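Local coordinates for probable sugar ABC transporter, sugar-binding protein (Streptococcus pneumoniae, PDB 2W7Y), which binds the blood group A trisaccharide and probably delivers it, as the solute-binding protein of an ABC transporter, for uptake into the cell, at residues H44-S49 and D61-F66; K237-A242 and D390-D395. All blocks are in the same frame, centred on the assembly; numbering follows the deposited sequence.

Overall arrangement
From the N terminus, strand 39-44 runs in the middle of a four-stranded sheet, between strands 76-81 and 102-104, and ends in the sugar-binding loop. Contact 1 forms here: it folds helix 54-69 back onto residues 44-49, a short closure of the first strand-loop-helix unit. It is complete long before contact 2 opens, so the two follow in series, neither nested nor crossing. Contact 2 closes a far longer loop, bringing helix 237-252 against the junction of helices 388-392 and 394-406 near the C-terminal end. The centres of contact 1 and contact 2 are about 34 Å apart, on opposite sides of the chain's centre, and the two do not touch.

Contact 1: H44-S49 and D61-F66; sequences HGYHHS and DLYDKF. With FUC (alpha-L-fucopyranose), chain C; GAL (beta-D-galactopyranose), chain B.
The edge of the Tyr63 ring meets the face of His44, with CE2 of Tyr63 3.4 Å above the centre of the imidazole. The centroids are 4.6 Å apart and the planes inclined at 51°, an edge-to-face pair well short of perpendicular. With chi1 at 66°, His44 sets its CG between the backbone N and C, and one imidazole face is turned to Tyr63. Farther out on Tyr63, OH approaches the Tyr46 ring obliquely, 3.2 Å from CD2 of Tyr46, and the two tyrosine side chains cross at about a right angle. The outer part of Tyr46 belongs to the sugar site. The OH of Tyr46 is hydrogen-bonded to O1 of galactose at 2.6 Å, while the methyl C6 of fucose lies over the centre of one ring face. The same loop grips fucose through polar groups: O4 donates to the carbonyl O of Gly45 at 2.7 Å, and O3 of fucose and NE2 of His48 share a hydrogen bond of 3.0 Å. Phe42 meets Tyr63 edge-to-face. The buried OH of Tyr63 has no hydrogen-bonding partner in the model; Tyr63 meets the loop through ring and van der Waals contacts, whereas Tyr46 combines an apolar face for the fucose methyl with a polar end for galactose.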
loop_
_atom_site.group_PDB
_atom_site.type_symbol
_atom_site.label_atom_id
_atom_site.label_comp_id
_atom_site.label_asym_id
_atom_site.label_seq_id
_atom_site.Cartn_x
_atom_site.Cartn_y
_atom_site.Cartn_z
ATOM N N HIS A 44 9.855 -12.598 4.550
ATOM C CA HIS A 44 9.712 -11.160 4.275
ATOM C C HIS A 44 10.284 -10.804 2.895
ATOM O O HIS A 44 11.000 -11.605 2.295
ATOM C CB HIS A 44 10.393 -10.334 5.367
ATOM C CG HIS A 44 11.880 -10.495 5.410
ATOM N ND1 HIS A 44 12.504 -11.465 6.166
ATOM C CD2 HIS A 44 12.869 -9.810 4.787
ATOM C CE1 HIS A 44 13.812 -11.372 6.006
ATOM N NE2 HIS A 44 14.061 -10.375 5.175
ATOM N N GLY A 45 9.970 -9.609 2.398
ATOM C CA GLY A 45 10.445 -9.170 1.086
ATOM C C GLY A 45 11.593 -8.170 1.094
ATOM O O GLY A 45 11.856 -7.510 0.089
ATOM N N TYR A 46 12.287 -8.060 2.221
ATOM C CA TYR A 46 13.436 -7.164 2.329
ATOM C C TYR A 46 14.728 -7.908 1.982
ATOM O O TYR A 46 15.509 -8.283 2.857
ATOM C CB TYR A 46 13.492 -6.518 3.715
ATOM C CG TYR A 46 12.278 -5.671 4.043
ATOM C CD1 TYR A 46 12.123 -4.393 3.502
ATOM C CD2 TYR A 46 11.281 -6.150 4.889
ATOM C CE1 TYR A 46 11.002 -3.616 3.796
ATOM C CE2 TYR A 46 10.158 -5.377 5.193
ATOM C CZ TYR A 46 10.025 -4.112 4.643
ATOM O OH TYR A 46 8.915 -3.341 4.931
ATOM N N HIS A 47 14.925 -8.113 0.680
ATOM C CA HIS A 47 16.040 -8.895 0.129
ATOM C C HIS A 47 17.158 -8.002 -0.404
ATOM O O HIS A 47 18.252 -8.472 -0.703
ATOM C CB HIS A 47 15.526 -9.776 -1.012
ATOM C CG HIS A 47 14.842 -9.008 -2.103
ATOM N ND1 HIS A 47 15.534 -8.381 -3.118
ATOM C CD2 HIS A 47 13.531 -8.763 -2.335
ATOM C CE1 HIS A 47 14.678 -7.784 -3.929
ATOM N NE2 HIS A 47 13.456 -8.001 -3.477
ATOM N N HIS A 48 16.856 -6.713 -0.519
ATOM C CA HIS A 48 17.702 -5.739 -1.200
ATOM C C HIS A 48 19.062 -5.559 -0.540
ATOM O O HIS A 48 19.169 -5.521 0.691
ATOM C CB HIS A 48 16.985 -4.381 -1.263
ATOM C CG HIS A 48 15.556 -4.472 -1.706
ATOM N ND1 HIS A 48 15.134 -4.057 -2.952
ATOM C CD2 HIS A 48 14.457 -4.947 -1.075
ATOM C CE1 HIS A 48 13.836 -4.266 -3.064
ATOM N NE2 HIS A 48 13.400 -4.807 -1.941
ATOM N N SER A 49 20.099 -5.458 -1.367
ATOM C CA SER A 49 21.411 -5.048 -0.896
ATOM C C SER A 49 21.285 -3.612 -0.406
ATOM O O SER A 49 20.484 -2.838 -0.938
ATOM C CB SER A 49 22.449 -5.142 -2.014
ATOM O OG SER A 49 22.277 -4.115 -2.973
ATOM N N ASP A 61 18.276 -6.150 10.034
ATOM C CA ASP A 61 18.950 -5.928 11.320
ATOM C C ASP A 61 17.971 -6.044 12.484
ATOM O O ASP A 61 18.304 -6.615 13.522
ATOM C CB ASP A 61 19.660 -4.569 11.351
ATOM C CG ASP A 61 20.940 -4.552 10.525
ATOM O OD1 ASP A 61 21.460 -5.637 10.193
ATOM O OD2 ASP A 61 21.427 -3.445 10.211
ATOM N N LEU A 62 16.770 -5.503 12.295
ATOM C CA LEU A 62 15.671 -5.627 13.255
ATOM C C LEU A 62 15.283 -7.082 13.521
ATOM O O LEU A 62 15.008 -7.451 14.659
ATOM C CB LEU A 62 14.441 -4.849 12.757
ATOM C CG LEU A 62 14.040 -3.484 13.340
ATOM C CD1 LEU A 62 15.226 -2.594 13.681
ATOM C CD2 LEU A 62 13.077 -2.767 12.389
ATOM N N TYR A 63 15.273 -7.900 12.469
ATOM C CA TYR A 63 14.822 -9.293 12.562
ATOM C C TYR A 63 15.795 -10.209 13.305
ATOM O O TYR A 63 15.401 -10.909 14.233
ATOM C CB TYR A 63 14.542 -9.890 11.177
ATOM C CG TYR A 63 13.540 -9.154 10.309
ATOM C CD1 TYR A 63 12.421 -8.521 10.860
ATOM C CD2 TYR A 63 13.693 -9.128 8.920
ATOM C CE1 TYR A 63 11.500 -7.858 10.052
ATOM C CE2 TYR A 63 12.775 -8.469 8.105
ATOM C CZ TYR A 63 11.684 -7.840 8.679
ATOM O OH TYR A 63 10.780 -7.195 7.871
ATOM N N ASP A 64 17.060 -10.219 12.889
ATOM C CA ASP A 64 18.032 -11.138 13.494
ATOM C C ASP A 64 18.537 -10.663 14.860
ATOM O O ASP A 64 19.224 -11.398 15.567
ATOM C CB ASP A 64 19.179 -11.502 12.525
ATOM C CG ASP A 64 19.843 -10.294 11.908
ATOM O OD1 ASP A 64 19.780 -9.200 12.501
ATOM O OD2 ASP A 64 20.438 -10.447 10.821
ATOM N N LYS A 65 18.173 -9.433 15.213
ATOM C CA LYS A 65 18.332 -8.897 16.558
ATOM C C LYS A 65 17.284 -9.515 17.492
ATOM O O LYS A 65 17.563 -9.769 18.669
ATOM C CB LYS A 65 18.224 -7.371 16.500
ATOM C CG LYS A 65 17.894 -6.636 17.788
ATOM C CD LYS A 65 17.956 -5.135 17.519
ATOM C CE LYS A 65 16.857 -4.374 18.237
ATOM N NZ LYS A 65 16.735 -2.977 17.723
ATOM N N PHE A 66 16.088 -9.758 16.953
ATOM C CA PHE A 66 15.050 -10.529 17.645
ATOM C C PHE A 66 15.497 -11.982 17.835
ATOM O O PHE A 66 15.271 -12.571 18.891
ATOM C CB PHE A 66 13.721 -10.473 16.875
ATOM C CG PHE A 66 12.635 -11.345 17.459
ATOM C CD1 PHE A 66 11.779 -10.851 18.437
ATOM C CD2 PHE A 66 12.466 -12.657 17.025
ATOM C CE1 PHE A 66 10.778 -11.645 18.977
ATOM C CE2 PHE A 66 11.465 -13.465 17.567
ATOM C CZ PHE A 66 10.621 -12.956 18.542
HETATM C C1 FUC C . 7.169 -3.787 -0.707
HETATM C C2 FUC C . 8.188 -3.902 -1.843
HETATM C C3 FUC C . 9.604 -3.915 -1.264
HETATM C C4 FUC C . 9.751 -5.071 -0.274
HETATM C C5 FUC C . 8.661 -4.962 0.798
HETATM C C6 FUC C . 8.659 -6.146 1.760
HETATM O O2 FUC C . 8.038 -2.815 -2.721
HETATM O O3 FUC C . 10.577 -3.984 -2.284
HETATM O O4 FUC C . 9.653 -6.311 -0.948
HETATM O O5 FUC C . 7.364 -4.838 0.230
HETATM C C1 GAL B . 6.993 -1.626 2.065
HETATM C C2 GAL B . 6.251 -2.218 0.866
HETATM C C3 GAL B . 5.150 -1.267 0.386
HETATM C C4 GAL B . 4.282 -0.764 1.546
HETATM C C5 GAL B . 5.194 -0.186 2.637
HETATM C C6 GAL B . 4.446 0.363 3.854
HETATM O O1 GAL B . 7.796 -2.630 2.643
HETATM O O2 GAL B . 7.191 -2.441 -0.165
HETATM O O3 GAL B . 4.364 -1.900 -0.597
HETATM O O4 GAL B . 3.501 -1.831 2.031
HETATM O O5 GAL B . 6.104 -1.180 3.067
HETATM O O6 GAL B . 5.275 1.297 4.521
#

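Contact 2: K237-A242 and D390-D395; sequences KEFADA and DVWGGD
The first turn of helix 237-252 packs here against the break between helices 388-392 and 394-406, two parts of the fold brought together across nearly 150 residues of chain. A single aromatic pair carries the contact. Phe239 and the indole of Trp392 extend toward each other from the two helical segments and run antiparallel past each other at their outer ends, which lets the rings meet although the nearest CA atoms, those of the same two residues, are 13.4 Å apart. CE1 of Phe239 lies 3.6 Å from CH2 of Trp392 and equally close to CZ3, so one phenyl corner faces the outer bond of the six-membered ring. CH2 sits at the edge of the phenyl, near its plane. The centroids are 5.7 Å apart, and the rings meet obliquely, their planes inclined at 34°. Phe239 reaches across with CG turned away from its backbone N (chi1 -162°). At the other end of the indole, NE1 of Trp392 donates to the carbonyl O of Leu224, which helps fix the rotation of the ring system; Leu215, Leu225 and Leu229 pack beside it, and Phe211 meets Phe239 edge-to-face. On another side of helix 237-252, NZ of Lys237 makes a salt bridge with OD1 of Asp241 (2.8 Å), one turn on, which accepts through its syn lone pair. Gly393 makes the turn between the C-terminal helices: its positive phi (97°) breaks the helical path directly after Trp392, and it takes the N-cap position of helix 394-406. The result is an aromatic and leucine cluster between helices, buried within the two-lobed alpha/beta fold of bacterial extracellular solute-binding proteins.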
loop_
_atom_site.group_PDB
_atom_site.type_symbol
_atom_site.label_atom_id
_atom_site.label_comp_id
_atom_site.label_asym_id
_atom_site.label_seq_id
_atom_site.Cartn_x
_atom_site.Cartn_y
_atom_site.Cartn_z
ATOM N N LYS A 237 -23.599 2.956 -10.524
ATOM C CA LYS A 237 -23.150 4.002 -11.439
ATOM C C LYS A 237 -21.793 4.575 -11.027
ATOM O O LYS A 237 -20.942 4.830 -11.878
ATOM C CB LYS A 237 -24.220 5.104 -11.537
ATOM C CG LYS A 237 -23.779 6.401 -12.209
ATOM C CD LYS A 237 -24.980 7.228 -12.676
ATOM C CE LYS A 237 -24.627 8.714 -12.797
ATOM N NZ LYS A 237 -23.546 8.998 -13.794
ATOM N N GLU A 238 -21.597 4.752 -9.722
ATOM C CA GLU A 238 -20.332 5.233 -9.168
ATOM C C GLU A 238 -19.148 4.323 -9.509
ATOM O O GLU A 238 -18.076 4.812 -9.860
ATOM C CB GLU A 238 -20.436 5.417 -7.648
ATOM C CG GLU A 238 -21.364 6.549 -7.204
ATOM C CD GLU A 238 -22.824 6.133 -7.121
ATOM O OE1 GLU A 238 -23.124 4.932 -7.307
ATOM O OE2 GLU A 238 -23.675 7.012 -6.861
ATOM N N PHE A 239 -19.350 3.011 -9.399
ATOM C CA PHE A 239 -18.337 2.017 -9.758
ATOM C C PHE A 239 -18.016 2.068 -11.251
ATOM O O PHE A 239 -16.849 1.996 -11.644
ATOM C CB PHE A 239 -18.813 0.611 -9.378
ATOM C CG PHE A 239 -17.711 -0.416 -9.304
ATOM C CD1 PHE A 239 -17.159 -0.770 -8.079
ATOM C CD2 PHE A 239 -17.238 -1.046 -10.456
ATOM C CE1 PHE A 239 -16.147 -1.718 -8.001
ATOM C CE2 PHE A 239 -16.218 -1.995 -10.386
ATOM C CZ PHE A 239 -15.672 -2.331 -9.156
ATOM N N ALA A 240 -19.059 2.190 -12.073
ATOM C CA ALA A 240 -18.916 2.241 -13.531
ATOM C C ALA A 240 -18.278 3.543 -14.014
ATOM O O ALA A 240 -17.452 3.520 -14.929
ATOM C CB ALA A 240 -20.260 2.016 -14.213
ATOM N N ASP A 241 -18.668 4.664 -13.403
ATOM C CA ASP A 241 -18.103 5.979 -13.733
ATOM C C ASP A 241 -16.627 6.088 -13.368
ATOM O O ASP A 241 -15.844 6.657 -14.125
ATOM C CB ASP A 241 -18.877 7.111 -13.046
ATOM C CG ASP A 241 -20.290 7.263 -13.567
ATOM O OD1 ASP A 241 -21.082 7.961 -12.896
ATOM O OD2 ASP A 241 -20.616 6.687 -14.631
ATOM N N ALA A 242 -16.260 5.556 -12.205
ATOM C CA ALA A 242 -14.876 5.589 -11.736
ATOM C C ALA A 242 -13.978 4.810 -12.697
ATOM O O ALA A 242 -12.957 5.317 -13.165
ATOM C CB ALA A 242 -14.782 5.019 -10.324
ATOM N N ASP A 390 -7.431 -4.376 0.738
ATOM C CA ASP A 390 -7.794 -4.634 2.135
ATOM C C ASP A 390 -9.254 -5.029 2.293
ATOM O O ASP A 390 -9.583 -5.979 3.010
ATOM C CB ASP A 390 -7.498 -3.405 3.005
ATOM C CG ASP A 390 -6.049 -3.342 3.470
ATOM O OD1 ASP A 390 -5.715 -2.401 4.219
ATOM O OD2 ASP A 390 -5.248 -4.227 3.099
ATOM N N VAL A 391 -10.120 -4.297 1.606
ATOM C CA VAL A 391 -11.557 -4.413 1.798
ATOM C C VAL A 391 -12.205 -5.427 0.835
ATOM O O VAL A 391 -13.161 -6.112 1.205
ATOM C CB VAL A 391 -12.238 -2.999 1.765
ATOM C CG1 VAL A 391 -12.095 -2.330 0.389
ATOM C CG2 VAL A 391 -13.693 -3.069 2.205
ATOM N N TRP A 392 -11.669 -5.541 -0.382
ATOM C CA TRP A 392 -12.243 -6.447 -1.382
ATOM C C TRP A 392 -11.383 -7.681 -1.683
ATOM O O TRP A 392 -11.828 -8.599 -2.378
ATOM C CB TRP A 392 -12.595 -5.700 -2.679
ATOM C CG TRP A 392 -13.567 -4.544 -2.517
ATOM C CD1 TRP A 392 -14.413 -4.312 -1.464
ATOM C CD2 TRP A 392 -13.801 -3.486 -3.456
ATOM N NE1 TRP A 392 -15.142 -3.167 -1.683
ATOM C CE2 TRP A 392 -14.790 -2.643 -2.899
ATOM C CE3 TRP A 392 -13.268 -3.165 -4.713
ATOM C CZ2 TRP A 392 -15.254 -1.498 -3.558
ATOM C CZ3 TRP A 392 -13.732 -2.026 -5.366
ATOM C CH2 TRP A 392 -14.713 -1.207 -4.782
ATOM N N GLY A 393 -10.160 -7.703 -1.159
ATOM C CA GLY A 393 -9.284 -8.863 -1.300
ATOM C C GLY A 393 -8.290 -8.751 -2.438
ATOM O O GLY A 393 -8.442 -7.905 -3.320
ATOM N N GLY A 394 -7.287 -9.627 -2.418
ATOM C CA GLY A 394 -6.192 -9.611 -3.390
ATOM C C GLY A 394 -6.567 -9.941 -4.826
ATOM O O GLY A 394 -5.950 -9.424 -5.762
ATOM N N ASP A 395 -7.570 -10.801 -5.000
ATOM C CA ASP A 395 -8.038 -11.206 -6.328
ATOM C C ASP A 395 -8.722 -10.071 -7.086
ATOM O O ASP A 395 -8.522 -9.921 -8.293
ATOM C CB ASP A 395 -8.979 -12.413 -6.234
ATOM C CG ASP A 395 -8.249 -13.708 -5.920
ATOM O OD1 ASP A 395 -7.013 -13.770 -6.089
ATOM O OD2 ASP A 395 -8.919 -14.676 -5.508
#